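Local coordinates for protein acyl-CoA dehydrogenase (Bacillus anthracis, PDB 3OWA) that probably catalyses the FAD-dependent alpha,beta-dehydrogenation of acyl-CoA thioesters, the reaction expected of an acyl-CoA dehydrogenase, at residues E455-Q460 against K515-T520; P54-L59 against I230-T235; E549-V554 against M562-L567; F210-D215 against A243-E248; K38-T43 against K95-L100. One frame throughout, in Å; residues are numbered along the deposited sequence. Where two conformers were deposited one is given.

In the fold
Contact 5 (38-43 with 95-100) joins two helices of the N-terminal domain, and contact 2 (54-59 with 230-235) ties that domain to the middle domain; their centres are 23 Å apart, and their segments alternate along the chain. Contact 4 (210-215 with 243-248) lies inside the beta domain, its centre 29 Å from that of contact 2. Contacts 1 and 3 follow later in the sequence, with centres 32 Å apart. Contact 1 uses the turn leading into helix 458-482, and helix 490-520; contact 3 uses helices 526-554 and 557-571. Contacts 2, 4 and 5 are buried, contact 2 close to a flavin pocket, while contacts 1 and 3 are partly buried packing in the outer C-terminal helices.

Contact 1: E455-Q460 against K515-T520; sequences EPLALQ and KAIKTT
Pro456 and Leu457 converge on one methyl group, CD1 of Ile517, and a water-mediated polar link between Glu455 and Lys518 accompanies this small apolar patch. Glu455 comes first along the segment. Its OE1 accepts a hydrogen bond from the bridging water at a short 2.5 Å, and the same water accepts one from Lys518 NZ at 2.8 Å. Glu455 OE1 and Lys518 NZ themselves stand 5.0 Å apart, so the opposite charges communicate through the water and probably attract each other only moderately; Lys518 NZ has a direct salt bridge with Glu514. Pro456 follows, touching through CB, which comes within 4.2 Å of Ile517 CD1. Next, Leu457 supplies the fuller contact. Both its methyls bear on the isoleucine tip, with CD1 at 4.0 Å and CD2 at 4.1 Å from Ile517 CD1, and the two side chains reach toward each other tip to tip. Ile517 makes this possible by carrying CG1 on the side of its backbone N (chi1 -71°) and extending onward through chi2 of 163°, which sends CD1 out from the helix. Leu457 also adopts a positive phi of 74°, as the third residue of the type II turn from Glu455 to Ala458; the turn is closed by Ala458 N bonding to Glu455 O at 3.1 Å. Leu457 is the N-cap of helix 458-482, whose first turn includes Ala458. The contact thus sets the start of that helix beside the last turns of helix 490-520, while Val529 of helix 526-554 and Thr513 of helix 490-520 also pack against Leu457.

Contact 2: P54-L59 against I230-T235; sequences PELEYL and IKCSST
Cys232 presses against the single-turn helix 56-59, meeting Leu59 with its CB and Leu56 with its sulfur. At the root of the side chain, Cys232 CB lies 3.3 Å from Leu59 O, beside the carbonyl that ends this segment. The same carbon stands 3.5 Å from Leu59 CB, tighter than ordinary van der Waals contact. One atom back, Cys232 CA makes a CA-H...O contact with Leu59 O at 3.4 Å, bent to an angle of 128° at the hydrogen. The tip continues past the leucine backbone: with chi1 at 66°, SG sits between the backbone N and the carbonyl carbon, and from there it reaches Leu56 CD1 at 4.1 Å. Leu56 meets it by folding CG anti to its own backbone N (chi1 -173°), which carries CD1 toward the cysteine.

Cys232 belongs to a type I turn from Ile230 to Ser233, closed by Ser233 N bonding to Ile230 O at 3.0 Å. Its backbone N donates to Glu60 OE2, just beyond the helix, so polar and apolar ties both join the N-terminal and middle domains here. Further along, Thr235 lines an FAD pocket. Between these two segments the contact is mostly apolar, laid against a backbone carbonyl, and the bent C-H...O contact is probably a weak help: the thiol meets Leu56 through SG, and the CB beneath it packs on Leu59.

Contact 3: E549-V554 against M562-L567; sequences ETLIAV and MMLSSL
Leu551 packs against Met563, Leu564 and Leu567 of helix 557-571, which line one side of it. Met563, deposited as selenomethionine, comes first: its CB lies 3.9 Å from Leu551 CD2, and its carbonyl oxygen is 3.9 Å from Leu551 CD1. The two side chains run across each other at about a right angle. Beyond CB the selenomethionine chain bends at chi2 (-50°) and leads away from the leucine, so the touching is done at its base and not by the selenium end. Leu564 comes next, reaching in from the flank. Its CD2 lies alongside the Leu551 side chain, 4.0 Å from Leu551 CD1 and 4.2 Å from Leu551 CB. One turn on from Met563, Leu567 reaches Leu551 CD1 as well. CG of Leu567 lies anti to its backbone N (chi1 176°), and CD2 approaches Leu551 CD1 to 3.9 Å, the two chains meeting at an oblique angle. Leu551 CD1 therefore sees a carbonyl oxygen and two leucine methyls at almost equal distances.

The segments run nearly antiparallel, at 167°, with axes 10.3 Å apart, as in a helical hairpin formed by helices 526-554 and 557-571. Leu477 of helix 458-482 also packs on Leu551 and Met563, and Ile552 touches Pro575 of the second subunit. Across the contact itself everything is aliphatic, apart from one carbonyl already serving its own helix through Leu567 N. The contact is only partly buried, and the hairpin is probably held at this point mainly by van der Waals packing and the burial of apolar surface.

Contact 4: F210-D215 against A243-E248; sequences FIVEKD and ALVPKE
Val245 packs on the backbone of Ile211 and the side chain of Val212, and the closest packing of the contact gathers on its two methyls. CG1 sits 3.5 Å from Ile211 O, while CG2 touches Val212 CG2 at 3.9 Å. The valine side chains pass each other at about a right angle, each contributing the methyl that lies anti to its own carbonyl carbon. In Val245, chi1 of 179° places CG1 anti to the backbone N, where it meets Ile211 O. That oxygen accepts a hydrogen bond from Asn249 ND2, so the methyl brushes a carbonyl that already has a polar partner.

Toward Phe210 the fit slackens: Phe210 CD1 is 4.3 Å from Val245 CG1, and the ring meets the methyl obliquely. That ring is instead engaged edge-to-face with Tyr178. Beyond the touching valines each chain runs out to solvent separately, Asp215 on one and Lys247 and Glu248 on the other. Glu213 bonds through OE1 to Tyr138 of helix 132-144.

The strand segments 210-213 and 243-246 approach to 7.4 Å between axes and cross at 121°, packed through the Val245 side chain against both a side chain and a backbone carbonyl. Strand 206-213 pairs with 195-202, and 243-246 with 177-188. Here the two strands belong to the same curled sheet and meet across its interior, consistent with the beta-barrel middle domain of acyl-CoA dehydrogenases.

Contact 5: K38-T43 against K95-L100; sequences KMIAKT and KVSSAL
Ile40 meets Ser97 with its CG2 methyl, and its chi1 of -133°, away from any staggered position, goes with CG2 facing that serine. CG2 lies 4.0 Å from Ser97 O and 4.2 Å from Ser97 CB. The same methyl is a looser 4.5 Å from Leu100 CB, one turn further on. Leu100, with CG on the side of its backbone N (chi1 -84°), sends CD2 across to Ala41, where it stands 4.2 Å from CB. The small alanine is consistent with the close approach of the backbones here: the CA atoms of Ala41 and Leu100 are 5.6 Å apart. Ile40 thus packs on the backbone carbonyl and CB of Ser97, and Ala41 on Leu100, while the serine hydroxyl bonds within its own neighbourhood, not across the contact.

The helix segments run in the same general direction, inclined at 25° with axes 9.0 Å apart, as part of the helical N-terminal domain. Leu79 and Leu93 pack on Ile40, and His37, a turn earlier on helix 35-52, extends the interface along Ser97 and Leu100. Helix 305-336 of the C-terminal domain covers another part of helix 95-105, with Tyr326 touching Leu100.

Contact 1: E455-Q460 against K515-T520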
# COMPACT_ATOMS: atom_id res chain seq x y z
N GLU A 455 20.75 29.03 -14.01
CA GLU A 455 19.39 28.97 -14.57
C GLU A 455 18.37 28.30 -13.63
O GLU A 455 18.75 27.53 -12.74
CB GLU A 455 19.41 28.23 -15.92
CG GLU A 455 20.34 28.85 -16.98
CD GLU A 455 20.27 28.10 -18.31
OE1 GLU A 455 19.30 27.34 -18.55
OE2 GLU A 455 21.21 28.28 -19.13
N PRO A 456 17.06 28.62 -13.80
CA PRO A 456 16.05 27.83 -13.08
C PRO A 456 16.23 26.34 -13.41
O PRO A 456 16.57 26.01 -14.54
CB PRO A 456 14.73 28.35 -13.66
CG PRO A 456 15.04 29.74 -14.15
CD PRO A 456 16.47 29.69 -14.62
N LEU A 457 16.03 25.46 -12.42
CA LEU A 457 16.17 24.01 -12.65
C LEU A 457 17.62 23.51 -12.80
O LEU A 457 17.85 22.34 -13.11
CB LEU A 457 15.33 23.56 -13.87
CG LEU A 457 13.82 23.33 -13.73
CD1 LEU A 457 13.12 24.41 -12.91
CD2 LEU A 457 13.15 23.19 -15.10
N ALA A 458 18.59 24.40 -12.56
CA ALA A 458 20.01 24.04 -12.67
C ALA A 458 20.35 22.77 -11.88
O ALA A 458 20.97 21.85 -12.40
CB ALA A 458 20.90 25.21 -12.21
N LEU A 459 19.93 22.74 -10.62
CA LEU A 459 20.22 21.60 -9.76
C LEU A 459 19.54 20.31 -10.28
O LEU A 459 20.15 19.24 -10.30
CB LEU A 459 19.83 21.90 -8.31
CG LEU A 459 19.91 20.70 -7.36
CD1 LEU A 459 21.34 20.16 -7.25
CD2 LEU A 459 19.31 21.03 -5.99
N GLN A 460 18.30 20.43 -10.73
CA GLN A 460 17.54 19.23 -11.15
C GLN A 460 18.10 18.66 -12.45
O GLN A 460 18.18 17.44 -12.59
CB GLN A 460 16.03 19.54 -11.23
CG GLN A 460 15.41 19.83 -9.84
CD GLN A 460 15.84 21.17 -9.24
OE1 GLN A 460 15.94 22.17 -9.95
NE2 GLN A 460 16.08 21.19 -7.94
N LYS A 515 10.45 23.30 -20.53
CA LYS A 515 9.67 23.72 -21.68
C LYS A 515 8.61 24.78 -21.33
O LYS A 515 8.45 25.77 -22.06
CB LYS A 515 9.05 22.52 -22.41
CG LYS A 515 7.92 22.93 -23.36
CD LYS A 515 8.08 22.40 -24.76
CE LYS A 515 8.19 20.92 -24.84
NZ LYS A 515 7.77 20.50 -26.21
N ALA A 516 7.91 24.59 -20.21
CA ALA A 516 6.89 25.52 -19.76
C ALA A 516 7.48 26.90 -19.50
O ALA A 516 6.91 27.92 -19.90
CB ALA A 516 6.23 25.01 -18.52
N ILE A 517 8.63 26.92 -18.82
CA ILE A 517 9.32 28.15 -18.48
C ILE A 517 9.61 28.93 -19.77
O ILE A 517 9.22 30.09 -19.90
CB ILE A 517 10.57 27.87 -17.62
CG1 ILE A 517 10.15 27.44 -16.22
CG2 ILE A 517 11.52 29.13 -17.54
CD1 ILE A 517 11.23 26.78 -15.45
N LYS A 518 10.22 28.25 -20.74
CA LYS A 518 10.60 28.84 -22.00
C LYS A 518 9.40 29.22 -22.83
O LYS A 518 9.53 30.01 -23.76
CB LYS A 518 11.51 27.89 -22.77
CG LYS A 518 12.63 27.39 -21.84
CD LYS A 518 13.91 26.97 -22.54
CE LYS A 518 14.94 26.58 -21.48
NZ LYS A 518 16.04 25.71 -21.98
N THR A 519 8.25 28.68 -22.48
CA THR A 519 7.01 28.95 -23.19
C THR A 519 6.14 30.05 -22.55
O THR A 519 5.60 30.90 -23.26
CB THR A 519 6.20 27.65 -23.38
OG1 THR A 519 6.98 26.74 -24.16
CG2 THR A 519 4.85 27.90 -24.07
N THR A 520 6.00 30.02 -21.23
CA THR A 520 5.04 30.88 -20.51
C THR A 520 5.65 31.64 -19.30
O THR A 520 4.95 32.37 -18.60
CB THR A 520 3.77 30.05 -20.11
OG1 THR A 520 3.25 29.40 -21.28
CG2 THR A 520 2.67 30.92 -19.52
O HOH W 1 17.86 27.35 -20.62

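Contact 2: P54-L59 against I230-T235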
# COMPACT_ATOMS: atom_id res chain seq x y z
N PRO A 54 -24.10 8.25 -12.87
CA PRO A 54 -25.38 7.99 -12.25
C PRO A 54 -25.73 6.49 -12.24
O PRO A 54 -26.60 6.11 -11.48
CB PRO A 54 -26.36 8.71 -13.17
CG PRO A 54 -25.56 9.91 -13.70
CD PRO A 54 -24.17 9.28 -13.92
N GLU A 55 -25.09 5.66 -13.07
CA GLU A 55 -25.38 4.22 -13.11
C GLU A 55 -24.31 3.38 -12.44
O GLU A 55 -24.48 2.17 -12.27
CB GLU A 55 -25.61 3.74 -14.56
CG GLU A 55 -26.80 4.49 -15.21
CD GLU A 55 -27.30 3.84 -16.52
OE1 GLU A 55 -27.53 2.60 -16.55
OE2 GLU A 55 -27.44 4.58 -17.51
N LEU A 56 -23.22 4.01 -12.04
CA LEU A 56 -22.05 3.21 -11.63
C LEU A 56 -22.38 2.22 -10.51
O LEU A 56 -21.86 1.10 -10.49
CB LEU A 56 -20.88 4.12 -11.25
CG LEU A 56 -19.54 3.44 -10.97
CD1 LEU A 56 -19.11 2.55 -12.15
CD2 LEU A 56 -18.52 4.55 -10.70
N GLU A 57 -23.25 2.62 -9.59
CA GLU A 57 -23.61 1.76 -8.46
C GLU A 57 -24.35 0.49 -8.93
O GLU A 57 -24.21 -0.57 -8.31
CB GLU A 57 -24.45 2.58 -7.47
CG GLU A 57 -25.11 1.83 -6.35
CD GLU A 57 -26.24 2.64 -5.70
OE1 GLU A 57 -26.59 2.32 -4.54
OE2 GLU A 57 -26.78 3.57 -6.34
N TYR A 58 -25.11 0.58 -10.02
CA TYR A 58 -25.78 -0.61 -10.58
C TYR A 58 -24.82 -1.44 -11.39
O TYR A 58 -24.90 -2.66 -11.38
CB TYR A 58 -26.97 -0.24 -11.46
CG TYR A 58 -27.93 0.65 -10.76
CD1 TYR A 58 -28.90 0.13 -9.91
CD2 TYR A 58 -27.87 2.03 -10.94
CE1 TYR A 58 -29.80 0.99 -9.25
CE2 TYR A 58 -28.74 2.88 -10.29
CZ TYR A 58 -29.69 2.36 -9.45
OH TYR A 58 -30.55 3.22 -8.82
N LEU A 59 -23.89 -0.79 -12.08
CA LEU A 59 -22.81 -1.57 -12.73
C LEU A 59 -22.06 -2.40 -11.72
O LEU A 59 -21.77 -3.57 -12.00
CB LEU A 59 -21.84 -0.65 -13.47
CG LEU A 59 -22.48 0.33 -14.47
CD1 LEU A 59 -21.45 1.14 -15.26
CD2 LEU A 59 -23.31 -0.51 -15.43
N ILE A 230 -12.72 -3.25 -8.94
CA ILE A 230 -13.28 -3.18 -10.31
C ILE A 230 -14.47 -4.13 -10.48
O ILE A 230 -14.61 -4.86 -11.46
CB ILE A 230 -12.22 -3.33 -11.45
CG1 ILE A 230 -11.49 -4.68 -11.43
CG2 ILE A 230 -11.24 -2.13 -11.39
CD1 ILE A 230 -10.62 -4.97 -12.72
N LYS A 231 -15.34 -4.12 -9.50
CA LYS A 231 -16.47 -5.05 -9.48
C LYS A 231 -17.42 -4.90 -10.64
O LYS A 231 -18.05 -5.86 -11.03
CB LYS A 231 -17.24 -4.86 -8.18
CG LYS A 231 -16.44 -5.38 -6.94
CD LYS A 231 -17.26 -5.14 -5.68
CE LYS A 231 -16.62 -5.83 -4.49
NZ LYS A 231 -17.56 -5.85 -3.31
N CYS A 232 -17.52 -3.72 -11.24
CA CYS A 232 -18.39 -3.61 -12.37
C CYS A 232 -17.77 -4.10 -13.69
O CYS A 232 -18.46 -4.16 -14.68
CB CYS A 232 -18.83 -2.16 -12.53
SG CYS A 232 -17.50 -1.14 -12.93
N SER A 233 -16.49 -4.51 -13.71
CA SER A 233 -15.95 -5.16 -14.90
C SER A 233 -16.33 -6.65 -14.92
O SER A 233 -16.05 -7.41 -13.95
CB SER A 233 -14.41 -5.01 -14.88
OG SER A 233 -13.81 -5.65 -16.02
N SER A 234 -16.88 -7.15 -16.03
CA SER A 234 -17.22 -8.57 -16.13
C SER A 234 -15.94 -9.40 -16.22
O SER A 234 -15.03 -9.02 -16.96
CB SER A 234 -18.06 -8.81 -17.40
OG SER A 234 -18.07 -10.25 -17.64
N THR A 235 -15.84 -10.52 -15.48
CA THR A 235 -14.63 -11.28 -15.47
C THR A 235 -15.01 -12.75 -15.33
O THR A 235 -15.58 -13.13 -14.33
CB THR A 235 -13.70 -10.86 -14.24
OG1 THR A 235 -13.48 -9.42 -14.27
CG2 THR A 235 -12.32 -11.50 -14.34

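Contact 3: E549-V554 against M562-L567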
# COMPACT_ATOMS: atom_id res chain seq x y z
N GLU A 549 23.09 -0.48 -2.90
CA GLU A 549 22.74 -1.90 -2.70
C GLU A 549 23.29 -2.77 -3.82
O GLU A 549 23.80 -3.87 -3.57
CB GLU A 549 21.20 -2.11 -2.59
CG GLU A 549 20.85 -3.58 -2.27
CD GLU A 549 19.35 -3.86 -2.11
OE1 GLU A 549 18.60 -3.80 -3.11
OE2 GLU A 549 18.91 -4.15 -0.98
N THR A 550 23.20 -2.29 -5.05
CA THR A 550 23.74 -3.04 -6.18
C THR A 550 25.28 -3.12 -6.16
O THR A 550 25.83 -4.17 -6.46
CB THR A 550 23.26 -2.48 -7.50
OG1 THR A 550 21.83 -2.44 -7.48
CG2 THR A 550 23.72 -3.37 -8.64
N LEU A 551 25.96 -2.02 -5.82
CA LEU A 551 27.44 -2.03 -5.75
C LEU A 551 27.95 -3.00 -4.68
O LEU A 551 28.89 -3.75 -4.91
CB LEU A 551 28.01 -0.60 -5.53
CG LEU A 551 27.91 0.38 -6.71
CD1 LEU A 551 28.36 1.81 -6.34
CD2 LEU A 551 28.70 -0.13 -7.89
N ILE A 552 27.31 -2.99 -3.52
CA ILE A 552 27.64 -3.88 -2.43
C ILE A 552 27.39 -5.36 -2.77
O ILE A 552 28.07 -6.24 -2.24
CB ILE A 552 26.86 -3.50 -1.16
CG1 ILE A 552 27.26 -2.10 -0.67
CG2 ILE A 552 27.07 -4.53 -0.06
CD1 ILE A 552 26.28 -1.52 0.36
N ALA A 553 26.41 -5.63 -3.63
CA ALA A 553 26.11 -7.00 -4.00
C ALA A 553 27.05 -7.48 -5.11
O ALA A 553 27.17 -8.68 -5.37
CB ALA A 553 24.67 -7.11 -4.48
N VAL A 554 27.72 -6.54 -5.76
CA VAL A 554 28.46 -6.85 -6.97
C VAL A 554 29.97 -6.83 -6.78
O VAL A 554 30.69 -7.49 -7.52
CB VAL A 554 27.98 -5.95 -8.13
CG1 VAL A 554 29.05 -5.71 -9.14
CG2 VAL A 554 26.73 -6.58 -8.77
N MSE A 562 36.35 1.95 -3.96
CA MSE A 562 36.53 2.75 -5.18
C MSE A 562 35.18 3.13 -5.82
O MSE A 562 34.88 4.31 -6.00
CB MSE A 562 37.34 1.96 -6.21
CG MSE A 562 38.37 2.79 -6.95
SE MSE A 562 40.17 2.58 -6.21
CE MSE A 562 40.26 0.64 -6.26
N MSE A 563 34.39 2.12 -6.16
CA MSE A 563 33.06 2.33 -6.74
C MSE A 563 32.14 3.21 -5.87
O MSE A 563 31.48 4.09 -6.41
CB MSE A 563 32.40 0.98 -7.07
CG MSE A 563 33.15 0.19 -8.14
SE MSE A 563 33.56 1.25 -9.74
CE MSE A 563 34.68 -0.02 -10.73
N LEU A 564 32.14 2.99 -4.56
CA LEU A 564 31.36 3.82 -3.63
C LEU A 564 31.79 5.30 -3.55
O LEU A 564 30.93 6.17 -3.38
CB LEU A 564 31.27 3.21 -2.22
CG LEU A 564 30.53 1.88 -1.97
CD1 LEU A 564 30.65 1.43 -0.52
CD2 LEU A 564 29.03 1.92 -2.36
N SER A 565 33.10 5.57 -3.66
CA SER A 565 33.59 6.96 -3.78
C SER A 565 33.21 7.58 -5.12
O SER A 565 32.92 8.78 -5.19
CB SER A 565 35.13 7.02 -3.64
OG SER A 565 35.55 6.47 -2.41
N SER A 566 33.23 6.79 -6.18
CA SER A 566 32.73 7.26 -7.50
C SER A 566 31.24 7.64 -7.40
O SER A 566 30.81 8.65 -7.98
CB SER A 566 32.95 6.21 -8.60
OG SER A 566 34.34 5.98 -8.83
N LEU A 567 30.47 6.85 -6.65
CA LEU A 567 29.04 7.10 -6.45
C LEU A 567 28.82 8.36 -5.61
O LEU A 567 27.97 9.19 -5.95
CB LEU A 567 28.34 5.89 -5.82
CG LEU A 567 26.84 6.01 -5.45
CD1 LEU A 567 25.97 6.46 -6.66
CD2 LEU A 567 26.31 4.71 -4.85

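Contact 4: F210-D215 against A243-E248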
# COMPACT_ATOMS: atom_id res chain seq x y z
N PHE A 210 -6.42 -16.39 -32.58
CA PHE A 210 -7.65 -16.68 -33.35
C PHE A 210 -8.72 -15.68 -33.00
O PHE A 210 -8.84 -15.27 -31.84
CB PHE A 210 -8.22 -18.05 -32.98
CG PHE A 210 -7.30 -19.21 -33.31
CD1 PHE A 210 -7.43 -19.89 -34.51
CD2 PHE A 210 -6.34 -19.63 -32.41
CE1 PHE A 210 -6.59 -20.97 -34.83
CE2 PHE A 210 -5.49 -20.71 -32.70
CZ PHE A 210 -5.63 -21.38 -33.94
N ILE A 211 -9.49 -15.26 -34.00
CA ILE A 211 -10.69 -14.47 -33.73
C ILE A 211 -11.84 -15.45 -33.51
O ILE A 211 -12.17 -16.29 -34.38
CB ILE A 211 -11.01 -13.52 -34.88
CG1 ILE A 211 -9.80 -12.62 -35.18
CG2 ILE A 211 -12.35 -12.77 -34.63
CD1 ILE A 211 -9.81 -11.98 -36.60
N VAL A 212 -12.40 -15.42 -32.31
CA VAL A 212 -13.39 -16.41 -31.94
C VAL A 212 -14.65 -15.64 -31.56
O VAL A 212 -14.64 -14.85 -30.62
CB VAL A 212 -12.92 -17.22 -30.72
CG1 VAL A 212 -14.02 -18.23 -30.30
CG2 VAL A 212 -11.60 -17.94 -31.04
N GLU A 213 -15.73 -15.90 -32.29
CA GLU A 213 -17.03 -15.33 -31.95
C GLU A 213 -17.72 -16.11 -30.83
O GLU A 213 -17.67 -17.36 -30.79
CB GLU A 213 -17.91 -15.28 -33.20
CG GLU A 213 -17.34 -14.32 -34.24
CD GLU A 213 -18.22 -14.17 -35.49
OE1 GLU A 213 -17.71 -13.79 -36.56
OE2 GLU A 213 -19.43 -14.45 -35.40
N LYS A 214 -18.36 -15.38 -29.93
CA LYS A 214 -19.14 -15.97 -28.83
C LYS A 214 -20.15 -17.01 -29.34
O LYS A 214 -20.32 -18.07 -28.72
CB LYS A 214 -19.85 -14.86 -28.02
CG LYS A 214 -20.61 -15.35 -26.79
CD LYS A 214 -19.73 -16.23 -25.88
CE LYS A 214 -20.27 -16.25 -24.44
NZ LYS A 214 -21.54 -17.01 -24.18
N ASP A 215 -20.77 -16.72 -30.48
CA ASP A 215 -21.79 -17.59 -31.07
C ASP A 215 -21.28 -18.85 -31.81
O ASP A 215 -22.09 -19.69 -32.21
CB ASP A 215 -22.72 -16.76 -31.97
CG ASP A 215 -23.70 -15.92 -31.16
OD1 ASP A 215 -24.27 -14.96 -31.72
OD2 ASP A 215 -23.90 -16.22 -29.94
N ALA A 243 -14.69 -25.95 -29.62
CA ALA A 243 -15.11 -24.67 -30.20
C ALA A 243 -14.65 -24.64 -31.66
O ALA A 243 -13.49 -24.99 -31.95
CB ALA A 243 -14.49 -23.50 -29.41
N LEU A 244 -15.54 -24.25 -32.56
CA LEU A 244 -15.28 -24.36 -34.01
C LEU A 244 -15.01 -23.01 -34.57
O LEU A 244 -15.87 -22.17 -34.55
CB LEU A 244 -16.49 -24.93 -34.78
CG LEU A 244 -16.82 -26.40 -34.60
CD1 LEU A 244 -17.86 -26.83 -35.66
CD2 LEU A 244 -15.57 -27.26 -34.72
N VAL A 245 -13.81 -22.82 -35.06
CA VAL A 245 -13.36 -21.51 -35.52
C VAL A 245 -12.97 -21.61 -36.99
O VAL A 245 -12.09 -22.38 -37.32
CB VAL A 245 -12.13 -21.07 -34.72
CG1 VAL A 245 -11.65 -19.68 -35.22
CG2 VAL A 245 -12.42 -21.09 -33.16
N PRO A 246 -13.61 -20.83 -37.88
CA PRO A 246 -13.24 -20.90 -39.30
C PRO A 246 -11.75 -20.71 -39.50
O PRO A 246 -11.14 -19.88 -38.83
CB PRO A 246 -13.99 -19.72 -39.91
CG PRO A 246 -15.19 -19.58 -39.06
CD PRO A 246 -14.70 -19.87 -37.66
N LYS A 247 -11.19 -21.47 -40.43
CA LYS A 247 -9.77 -21.43 -40.74
C LYS A 247 -9.28 -19.99 -41.02
O LYS A 247 -8.18 -19.63 -40.66
CB LYS A 247 -9.53 -22.34 -41.97
CG LYS A 247 -8.12 -22.47 -42.41
CD LYS A 247 -8.05 -23.24 -43.73
CE LYS A 247 -8.63 -22.45 -44.90
NZ LYS A 247 -8.18 -23.09 -46.15
N GLU A 248 -10.13 -19.19 -41.65
CA GLU A 248 -9.79 -17.82 -42.01
C GLU A 248 -9.81 -16.84 -40.81
O GLU A 248 -9.45 -15.65 -40.95
CB GLU A 248 -10.74 -17.31 -43.11
CG GLU A 248 -12.22 -17.23 -42.71
CD GLU A 248 -13.07 -18.47 -43.11
OE1 GLU A 248 -12.51 -19.59 -43.35
OE2 GLU A 248 -14.33 -18.30 -43.15

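Contact 5: K38-T43 against K95-L100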
# COMPACT_ATOMS: atom_id res chain seq x y z
N LYS A 38 -8.18 18.85 -26.35
CA LYS A 38 -8.90 19.36 -25.19
C LYS A 38 -10.41 19.16 -25.33
O LYS A 38 -11.09 18.85 -24.34
CB LYS A 38 -8.60 20.83 -25.00
CG LYS A 38 -7.24 21.08 -24.47
CD LYS A 38 -6.97 22.57 -24.45
CE LYS A 38 -5.56 22.85 -23.96
NZ LYS A 38 -5.34 24.34 -23.93
N MSE A 39 -10.92 19.31 -26.55
CA MSE A 39 -12.33 19.07 -26.78
C MSE A 39 -12.70 17.61 -26.61
O MSE A 39 -13.75 17.30 -26.03
CB MSE A 39 -12.75 19.51 -28.16
CG MSE A 39 -14.26 19.72 -28.27
SE MSE A 39 -14.69 20.40 -30.02
CE MSE A 39 -13.48 21.91 -30.02
N ILE A 40 -11.88 16.71 -27.14
CA ILE A 40 -12.20 15.31 -27.05
C ILE A 40 -12.16 14.92 -25.57
O ILE A 40 -12.99 14.15 -25.10
CB ILE A 40 -11.30 14.46 -27.97
CG1 ILE A 40 -12.14 13.45 -28.77
CG2 ILE A 40 -10.16 13.76 -27.21
CD1 ILE A 40 -12.92 12.50 -27.96
N ALA A 41 -11.23 15.51 -24.82
CA ALA A 41 -11.13 15.24 -23.38
C ALA A 41 -12.41 15.70 -22.66
O ALA A 41 -12.92 14.99 -21.81
CB ALA A 41 -9.91 15.90 -22.77
N LYS A 42 -12.91 16.89 -23.01
CA LYS A 42 -14.15 17.40 -22.45
C LYS A 42 -15.42 16.57 -22.84
O LYS A 42 -16.32 16.38 -22.03
CB LYS A 42 -14.33 18.88 -22.81
CG LYS A 42 -15.74 19.37 -22.56
CD LYS A 42 -15.92 20.80 -22.90
CE LYS A 42 -17.23 21.30 -22.34
NZ LYS A 42 -18.37 20.58 -22.91
N THR A 43 -15.48 16.12 -24.09
CA THR A 43 -16.56 15.25 -24.58
C THR A 43 -16.61 13.96 -23.80
O THR A 43 -17.68 13.54 -23.35
CB THR A 43 -16.36 14.95 -26.09
OG1 THR A 43 -16.68 16.12 -26.83
CG2 THR A 43 -17.28 13.79 -26.59
N LYS A 95 -2.86 9.36 -31.42
CA LYS A 95 -2.65 8.62 -30.18
C LYS A 95 -2.84 9.47 -28.91
O LYS A 95 -3.18 8.94 -27.82
CB LYS A 95 -1.26 7.97 -30.16
CG LYS A 95 -1.02 6.96 -31.26
CD LYS A 95 -1.90 5.74 -31.11
CE LYS A 95 -2.04 4.99 -32.43
NZ LYS A 95 -2.49 5.89 -33.53
N VAL A 96 -2.64 10.78 -29.03
CA VAL A 96 -2.86 11.69 -27.92
C VAL A 96 -4.33 11.72 -27.55
O VAL A 96 -4.67 11.64 -26.38
CB VAL A 96 -2.32 13.11 -28.20
CG1 VAL A 96 -2.68 14.05 -27.06
CG2 VAL A 96 -0.80 13.08 -28.37
N SER A 97 -5.20 11.81 -28.56
CA SER A 97 -6.63 11.77 -28.39
C SER A 97 -7.10 10.49 -27.69
O SER A 97 -7.87 10.54 -26.74
CB SER A 97 -7.34 11.91 -29.75
OG SER A 97 -7.06 13.18 -30.31
N SER A 98 -6.66 9.33 -28.14
CA SER A 98 -7.10 8.10 -27.47
C SER A 98 -6.47 7.89 -26.08
O SER A 98 -7.04 7.20 -25.24
CB SER A 98 -6.96 6.88 -28.39
OG SER A 98 -5.61 6.63 -28.71
N ALA A 99 -5.34 8.54 -25.80
CA ALA A 99 -4.79 8.56 -24.43
C ALA A 99 -5.70 9.42 -23.55
O ALA A 99 -6.02 9.05 -22.44
CB ALA A 99 -3.34 9.09 -24.40
N LEU A 100 -6.11 10.56 -24.06
CA LEU A 100 -6.98 11.44 -23.30
C LEU A 100 -8.33 10.78 -23.03
O LEU A 100 -8.91 10.98 -21.96
CB LEU A 100 -7.16 12.76 -24.04
CG LEU A 100 -6.03 13.75 -23.77
CD1 LEU A 100 -6.05 14.96 -24.73
CD2 LEU A 100 -6.08 14.21 -22.31